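Local coordinates for protein transcriptional regulator (Mesorhizobium loti, PDB 3BHQ) that probably binds operator DNA through a helix-turn-helix and regulates transcription as a dimeric, all-helical member of the TetR family, at residues 11-14 with 15-18; 144-147 with 148-152; 175-178 with 179-183. All coordinates share one frame; numbering follows the deposited sequence.

Contact 1: 11-14 with 15-18; sequences ARKD and REII
Glu16 lays its carboxylate alongside the aliphatic part of Arg12, one turn back on the same helix, with OE2 3.5 Å from Arg12 CG. The two chains run side by side and point the same way, yet the guanidinium plane is turned 62° from the carboxylate plane and NH1 does not meet either oxygen directly. A water closes the gap: it donates to Glu16 OE1 at 2.7 Å and accepts from Arg12 NH1. From the other flank comes Lys13, whose chain, bent at chi2 (-72°), crosses that of Glu16 and sets NZ 2.9 Å from OE1 in a salt bridge. The ammonium meets this oxygen nearly along the C-O axis; with the water, OE1 has two donors. Arg15 approaches Arg12 differently. Its CG stands opposite the backbone N (chi1 178°) and the chain bends at chi3, so that Arg12 O lies over one guanidinium face and NH2 rests 3.5 Å from Arg12 CG; its NE makes a salt bridge with Glu7. In the backbone, the i+4 to i bonds of the helix continue, among them Ile17 N to Lys13 O at 2.9 Å, and Ile17 CG1 packs on the same carbonyl. Ile17 and Ile18 suit the inward side, where both touch Phe53 of helix 46-53, while Asp14 OD1 is hydrogen-bonded to His52 of that helix. Helix 9-28 is the first helix of the TetR-type DNA-binding domain, and here it packs on the second helix of the predicted helix-turn-helix. Arg12, Arg15 and Glu16 keep their charged ends at the surface. Lying between Lys13 and the water-linked Arg12, the Glu16 carboxylate probably offsets part of the positive charge there and is likely to stay ionised.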
loop_
_atom_site.group_PDB
_atom_site.type_symbol
_atom_site.label_atom_id
_atom_site.label_comp_id
_atom_site.label_asym_id
_atom_site.label_seq_id
_atom_site.Cartn_x
_atom_site.Cartn_y
_atom_site.Cartn_z
ATOM N N ALA A 11 9.170 -32.443 -9.112
ATOM C CA ALA A 11 8.688 -31.451 -8.133
ATOM C C ALA A 11 9.852 -30.603 -7.610
ATOM O O ALA A 11 9.737 -29.379 -7.533
ATOM C CB ALA A 11 7.972 -32.122 -6.987
ATOM N N ARG A 12 10.969 -31.254 -7.278
ATOM C CA ARG A 12 12.173 -30.554 -6.807
ATOM C C ARG A 12 12.744 -29.619 -7.879
ATOM O O ARG A 12 13.060 -28.464 -7.581
ATOM C CB ARG A 12 13.241 -31.541 -6.324
ATOM C CG ARG A 12 14.649 -30.931 -6.044
ATOM C CD ARG A 12 15.529 -31.801 -5.123
ATOM N NE ARG A 12 15.282 -33.246 -5.257
ATOM C CZ ARG A 12 15.879 -34.101 -6.104
ATOM N NH1 ARG A 12 16.822 -33.708 -6.969
ATOM N NH2 ARG A 12 15.517 -35.389 -6.085
ATOM N N LYS A 13 12.872 -30.120 -9.111
ATOM C CA LYS A 13 13.341 -29.277 -10.210
ATOM C C LYS A 13 12.446 -28.068 -10.411
ATOM O O LYS A 13 12.945 -26.973 -10.592
ATOM C CB LYS A 13 13.537 -30.051 -11.535
ATOM C CG LYS A 13 14.972 -30.450 -11.793
ATOM C CD LYS A 13 15.796 -29.196 -12.171
ATOM C CE LYS A 13 17.273 -29.328 -11.817
ATOM N NZ LYS A 13 17.808 -27.972 -11.492
ATOM N N ASP A 14 11.132 -28.252 -10.368
ATOM C CA ASP A 14 10.202 -27.117 -10.506
ATOM C C ASP A 14 10.352 -26.071 -9.385
ATOM O O ASP A 14 10.336 -24.885 -9.645
ATOM C CB ASP A 14 8.742 -27.570 -10.642
ATOM C CG ASP A 14 8.440 -28.209 -12.008
ATOM O OD1 ASP A 14 9.290 -28.233 -12.934
ATOM O OD2 ASP A 14 7.306 -28.689 -12.157
ATOM N N ARG A 15 10.527 -26.537 -8.156
ATOM C CA ARG A 15 10.828 -25.651 -7.029
ATOM C C ARG A 15 12.131 -24.874 -7.271
ATOM O O ARG A 15 12.183 -23.665 -7.021
ATOM C CB ARG A 15 10.929 -26.449 -5.719
ATOM C CG ARG A 15 11.301 -25.595 -4.483
ATOM C CD ARG A 15 11.246 -26.373 -3.164
ATOM N NE ARG A 15 11.995 -27.628 -3.192
ATOM C CZ ARG A 15 13.329 -27.736 -3.160
ATOM N NH1 ARG A 15 14.140 -26.671 -3.073
ATOM N NH2 ARG A 15 13.862 -28.955 -3.203
ATOM N N GLU A 16 13.170 -25.573 -7.747
ATOM C CA GLU A 16 14.459 -24.925 -8.052
ATOM C C GLU A 16 14.332 -23.866 -9.142
ATOM O O GLU A 16 14.934 -22.794 -9.059
ATOM C CB GLU A 16 15.522 -25.962 -8.414
ATOM C CG GLU A 16 15.944 -26.824 -7.217
ATOM C CD GLU A 16 16.790 -28.034 -7.553
ATOM O OE1 GLU A 16 16.995 -28.368 -8.736
ATOM O OE2 GLU A 16 17.239 -28.683 -6.586
ATOM N N ILE A 17 13.539 -24.180 -10.174
ATOM C CA ILE A 17 13.292 -23.242 -11.252
ATOM C C ILE A 17 12.555 -21.982 -10.725
ATOM O O ILE A 17 12.927 -20.866 -11.074
ATOM C CB ILE A 17 12.507 -23.904 -12.425
ATOM C CG1 ILE A 17 13.364 -24.984 -13.073
ATOM C CG2 ILE A 17 12.078 -22.864 -13.451
ATOM C CD1 ILE A 17 12.563 -25.952 -13.976
ATOM N N ILE A 18 11.500 -22.184 -9.936
ATOM C CA ILE A 18 10.747 -21.054 -9.367
ATOM C C ILE A 18 11.637 -20.205 -8.437
ATOM O O ILE A 18 11.604 -18.973 -8.476
ATOM C CB ILE A 18 9.453 -21.525 -8.662
ATOM C CG1 ILE A 18 8.464 -22.067 -9.696
ATOM C CG2 ILE A 18 8.806 -20.362 -7.893
ATOM C CD1 ILE A 18 7.358 -22.927 -9.115
HETATM O O HOH W 1 17.596 -30.993 -8.595
#

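Contact 2: 144-147 with 148-152; sequences CFQK and LTNRG
Gln146 and Asn150 set their amides across one another on the outer side of the last turn of helix 123-150, which ends in a Schellman motif at Gly152. The two planes are 35° apart. Gln146 NE2 gives a hydrogen bond of 2.8 Å to Asn150 OD1, but a bent one (134° at the hydrogen): the oxygen lies close to the plane of the glutamine amide, whereas the donor sits above the carbonyl plane of the asparagine. Gln146 gets there because CG is opposite the backbone N (chi1 -177°) and the chain then folds at chi2, which brings NE2 up to Asn150 OD1. An alanine here would remove the donor and is likely to leave the Asn150 amide freer to turn. On the inner side Leu148 reaches back with CD1 to both Cys144 and Phe145: it is 3.9 Å from Cys144 SG and 4.3 Å from Phe145 CD1, meeting that ring obliquely. These apolar side chains suit the buried face, where Cys144 and Leu148 touch Leu82 of helix 56-83 and Phe145 meets the ring of Phe202. Further along, Arg151 runs its CG within 3.3 Å of Lys147 O before its guanidinium turns to Ser83 O, which ties the helix end to the residue just after helix 56-83. Positive phi, easily adopted by glycine, lets Gly152 turn the chain out of the helix while its N bonds back to Thr149 O; Arg151 N reaches Lys147 O. Thr149 suits its place because its small hydroxyl can fold back on the helix and also bond Thr156 OG1 in the following loop. Phe145 O thus accepts twice, from Thr149 N at 2.8 Å and from Thr149 OG1 at 2.9 Å, the two donors arriving from opposite faces of its carbonyl plane.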
loop_
_atom_site.group_PDB
_atom_site.type_symbol
_atom_site.label_atom_id
_atom_site.label_comp_id
_atom_site.label_asym_id
_atom_site.label_seq_id
_atom_site.Cartn_x
_atom_site.Cartn_y
_atom_site.Cartn_z
ATOM N N CYS A 144 -8.772 -17.248 12.990
ATOM C CA CYS A 144 -8.172 -17.213 14.336
ATOM C C CYS A 144 -8.968 -16.315 15.314
ATOM O O CYS A 144 -9.262 -16.716 16.445
ATOM C CB CYS A 144 -6.701 -16.797 14.250
ATOM S SG CYS A 144 -5.938 -16.346 15.782
ATOM N N PHE A 145 -9.323 -15.108 14.878
ATOM C CA PHE A 145 -10.102 -14.191 15.719
ATOM C C PHE A 145 -11.516 -14.702 16.048
ATOM O O PHE A 145 -12.038 -14.421 17.141
ATOM C CB PHE A 145 -10.232 -12.807 15.073
ATOM C CG PHE A 145 -8.971 -11.986 15.028
ATOM C CD1 PHE A 145 -7.776 -12.332 15.707
ATOM C CD2 PHE A 145 -9.027 -10.765 14.369
ATOM C CE1 PHE A 145 -6.640 -11.483 15.643
ATOM C CE2 PHE A 145 -7.903 -9.904 14.334
ATOM C CZ PHE A 145 -6.732 -10.265 14.948
ATOM N N GLN A 146 -12.127 -15.416 15.105
ATOM C CA GLN A 146 -13.467 -15.997 15.332
ATOM C C GLN A 146 -13.412 -17.013 16.456
ATOM O O GLN A 146 -14.288 -17.015 17.343
ATOM C CB GLN A 146 -14.027 -16.662 14.070
ATOM C CG GLN A 146 -15.470 -17.228 14.225
ATOM C CD GLN A 146 -16.463 -16.159 14.621
ATOM O OE1 GLN A 146 -16.810 -15.288 13.815
ATOM N NE2 GLN A 146 -16.941 -16.224 15.870
ATOM N N LYS A 147 -12.399 -17.876 16.409
ATOM C CA LYS A 147 -12.177 -18.881 17.461
ATOM C C LYS A 147 -11.879 -18.209 18.802
ATOM O O LYS A 147 -12.421 -18.611 19.828
ATOM C CB LYS A 147 -11.084 -19.872 17.060
ATOM C CG LYS A 147 -11.484 -20.722 15.853
ATOM C CD LYS A 147 -10.332 -21.564 15.312
ATOM C CE LYS A 147 -10.674 -22.126 13.931
ATOM N NZ LYS A 147 -9.515 -22.803 13.294
ATOM N N LEU A 148 -11.060 -17.155 18.794
ATOM C CA LEU A 148 -10.784 -16.394 20.024
ATOM C C LEU A 148 -12.047 -15.707 20.561
ATOM O O LEU A 148 -12.209 -15.591 21.772
ATOM C CB LEU A 148 -9.665 -15.359 19.815
ATOM C CG LEU A 148 -8.266 -15.936 19.593
ATOM C CD1 LEU A 148 -7.328 -14.854 19.118
ATOM C CD2 LEU A 148 -7.738 -16.616 20.874
ATOM N N THR A 149 -12.897 -15.215 19.657
ATOM C CA THR A 149 -14.177 -14.590 20.036
ATOM C C THR A 149 -15.116 -15.638 20.647
ATOM O O THR A 149 -15.699 -15.388 21.708
ATOM C CB THR A 149 -14.843 -13.839 18.872
ATOM O OG1 THR A 149 -13.994 -12.751 18.475
ATOM C CG2 THR A 149 -16.227 -13.253 19.284
ATOM N N ASN A 150 -15.209 -16.806 20.006
ATOM C CA ASN A 150 -16.038 -17.931 20.541
ATOM C C ASN A 150 -15.605 -18.373 21.950
ATOM O O ASN A 150 -16.441 -18.782 22.766
ATOM C CB ASN A 150 -16.025 -19.131 19.584
ATOM C CG ASN A 150 -16.693 -18.836 18.247
ATOM O OD1 ASN A 150 -17.392 -17.833 18.089
ATOM N ND2 ASN A 150 -16.458 -19.706 17.266
ATOM N N ARG A 151 -14.313 -18.259 22.237
ATOM C CA ARG A 151 -13.747 -18.585 23.548
ATOM C C ARG A 151 -13.798 -17.441 24.570
ATOM O O ARG A 151 -13.344 -17.614 25.712
ATOM C CB ARG A 151 -12.315 -19.074 23.377
ATOM C CG ARG A 151 -12.194 -20.359 22.564
ATOM C CD ARG A 151 -10.741 -20.603 22.205
ATOM N NE ARG A 151 -9.924 -20.684 23.418
ATOM C CZ ARG A 151 -8.605 -20.495 23.500
ATOM N NH1 ARG A 151 -7.875 -20.180 22.437
ATOM N NH2 ARG A 151 -8.002 -20.598 24.686
ATOM N N GLY A 152 -14.370 -16.294 24.185
ATOM C CA GLY A 152 -14.508 -15.125 25.051
ATOM C C GLY A 152 -13.224 -14.385 25.377
ATOM O O GLY A 152 -13.191 -13.616 26.342
#

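Contact 3: 175-178 with 179-183; sequences MNEA and MFTGS. With EDO (1,2-ethanediol), chain G.
Thr181 holds OG1 between its backbone N and carbonyl carbon (chi1 68°), which turns the hydroxyl back onto Glu177 O, while Asn176 has CG opposite the carbonyl carbon (chi1 -74°), bringing its amide beside the Phe180 ring. Thr181 OG1 donates to Glu177 O at 2.5 Å from above the carbonyl plane; Thr181 N reaches the same oxygen from the other face at 2.9 Å, so the helical bond and the hydroxyl share one acceptor. OG1 in turn accepts from Ser183 N at 3.2 Å, an ST turn that follows the chain out of helix 159-181. Gly182, at positive phi (80°), a conformation glycine readily takes, sends its N to Ala178 O at 2.8 Å. Ser183 O comes to 3.6 Å from Ala178 CA in a CA-H...O contact, and the small Ala178 side chain packs on Leu109 and Met104. This helix end belongs to the TetR-type C-terminal domain and lies at the dimer interface. There the Phe180 ring, whose CE2 is 3.7 Å from Asn176 OD1, meets Trp129 of the second subunit edge-to-face. Asn176 ND2 is held by Trp172 O, and OD1 accepts from Arg112 of the second subunit and, at 2.8 Å, from O2 of a bound ethanediol. Turned to their own subunit, the flexible selenomethionines pack together against Leu109 of helix 106-117, where Met175 SE lies 4.4 Å from Met179 CE.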
loop_
_atom_site.group_PDB
_atom_site.type_symbol
_atom_site.label_atom_id
_atom_site.label_comp_id
_atom_site.label_asym_id
_atom_site.label_seq_id
_atom_site.Cartn_x
_atom_site.Cartn_y
_atom_site.Cartn_z
HETATM N N MSE A 175 4.740 0.081 5.563
HETATM C CA MSE A 175 4.569 -0.444 4.193
HETATM C C MSE A 175 4.594 0.676 3.156
HETATM O O MSE A 175 5.254 0.599 2.128
HETATM C CB MSE A 175 3.301 -1.297 4.066
HETATM C CG MSE A 175 3.146 -1.975 2.751
HETATM SE SE MSE A 175 4.541 -3.176 2.294
HETATM C CE MSE A 175 4.072 -4.443 3.489
ATOM N N ASN A 176 3.871 1.762 3.431
ATOM C CA ASN A 176 3.912 2.893 2.498
ATOM C C ASN A 176 5.292 3.563 2.456
ATOM O O ASN A 176 5.756 3.971 1.387
ATOM C CB ASN A 176 2.788 3.885 2.798
ATOM C CG ASN A 176 1.462 3.351 2.349
ATOM O OD1 ASN A 176 1.250 3.204 1.138
ATOM N ND2 ASN A 176 0.586 2.988 3.297
ATOM N N GLU A 177 5.932 3.682 3.609
ATOM C CA GLU A 177 7.291 4.238 3.642
ATOM C C GLU A 177 8.226 3.401 2.740
ATOM O O GLU A 177 8.993 3.978 1.975
ATOM C CB GLU A 177 7.795 4.335 5.073
ATOM C CG GLU A 177 9.176 4.993 5.149
ATOM C CD GLU A 177 9.657 5.285 6.559
ATOM O OE1 GLU A 177 9.049 4.844 7.547
ATOM O OE2 GLU A 177 10.655 5.994 6.661
ATOM N N ALA A 178 8.101 2.069 2.799
ATOM C CA ALA A 178 8.930 1.196 1.941
ATOM C C ALA A 178 8.595 1.338 0.495
ATOM O O ALA A 178 9.489 1.435 -0.356
ATOM C CB ALA A 178 8.809 -0.219 2.341
HETATM N N MSE A 179 7.301 1.310 0.181
HETATM C CA MSE A 179 6.910 1.434 -1.201
HETATM C C MSE A 179 7.236 2.753 -1.862
HETATM O O MSE A 179 7.461 2.801 -3.069
HETATM C CB MSE A 179 5.406 1.183 -1.381
HETATM C CG MSE A 179 4.955 -0.172 -1.068
HETATM SE SE MSE A 179 5.604 -1.491 -2.367
HETATM C CE MSE A 179 6.909 -2.091 -1.274
ATOM N N PHE A 180 7.267 3.832 -1.108
ATOM C CA PHE A 180 7.555 5.111 -1.710
ATOM C C PHE A 180 9.029 5.467 -1.632
ATOM O O PHE A 180 9.510 6.138 -2.516
ATOM C CB PHE A 180 6.692 6.202 -1.105
ATOM C CG PHE A 180 5.219 6.058 -1.451
ATOM C CD1 PHE A 180 4.790 5.934 -2.783
ATOM C CD2 PHE A 180 4.243 6.099 -0.434
ATOM C CE1 PHE A 180 3.438 5.793 -3.107
ATOM C CE2 PHE A 180 2.863 5.971 -0.787
ATOM C CZ PHE A 180 2.477 5.834 -2.102
ATOM N N THR A 181 9.708 5.073 -0.571
ATOM C CA THR A 181 11.098 5.520 -0.379
ATOM C C THR A 181 12.140 4.445 -0.515
ATOM O O THR A 181 13.336 4.776 -0.659
ATOM C CB THR A 181 11.280 6.246 0.962
ATOM O OG1 THR A 181 11.140 5.347 2.070
ATOM C CG2 THR A 181 10.269 7.396 1.075
ATOM N N GLY A 182 11.732 3.180 -0.443
ATOM C CA GLY A 182 12.660 2.065 -0.440
ATOM C C GLY A 182 13.254 1.885 0.948
ATOM O O GLY A 182 13.747 0.797 1.256
ATOM N N SER A 183 13.203 2.939 1.791
ATOM C CA SER A 183 13.730 2.905 3.144
ATOM C C SER A 183 12.923 1.859 3.879
ATOM O O SER A 183 11.699 2.000 4.032
ATOM C CB SER A 183 13.616 4.257 3.869
ATOM O OG SER A 183 14.174 4.176 5.172
HETATM C C1 EDO G . -1.055 0.572 0.522
HETATM O O1 EDO G . -0.892 0.717 -0.900
HETATM C C2 EDO G . 0.105 -0.216 1.073
HETATM O O2 EDO G . 1.360 0.433 0.761
#

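Overall arrangement
The three contacts follow one another along the chain and none touches another. Contact 1 belongs to the probable DNA-binding end, its helix packed on the predicted helix-turn-helix; contacts 2 and 3 are C-terminal turns of two consecutive helices, 123-150 and 159-181, in the C-terminal domain. Even these two stand apart, with centres 34 Å from each other and nearest atoms about 17 Å. Contact 1 is centred 38 Å from contact 2 and 31 Å from contact 3. Of the three, contact 3 alone meets the second subunit and the ethanediol, probably a crystallisation additive, whereas contacts 1 and 2 are bounded by helices of their own chain, including helix 56-83, which both touch.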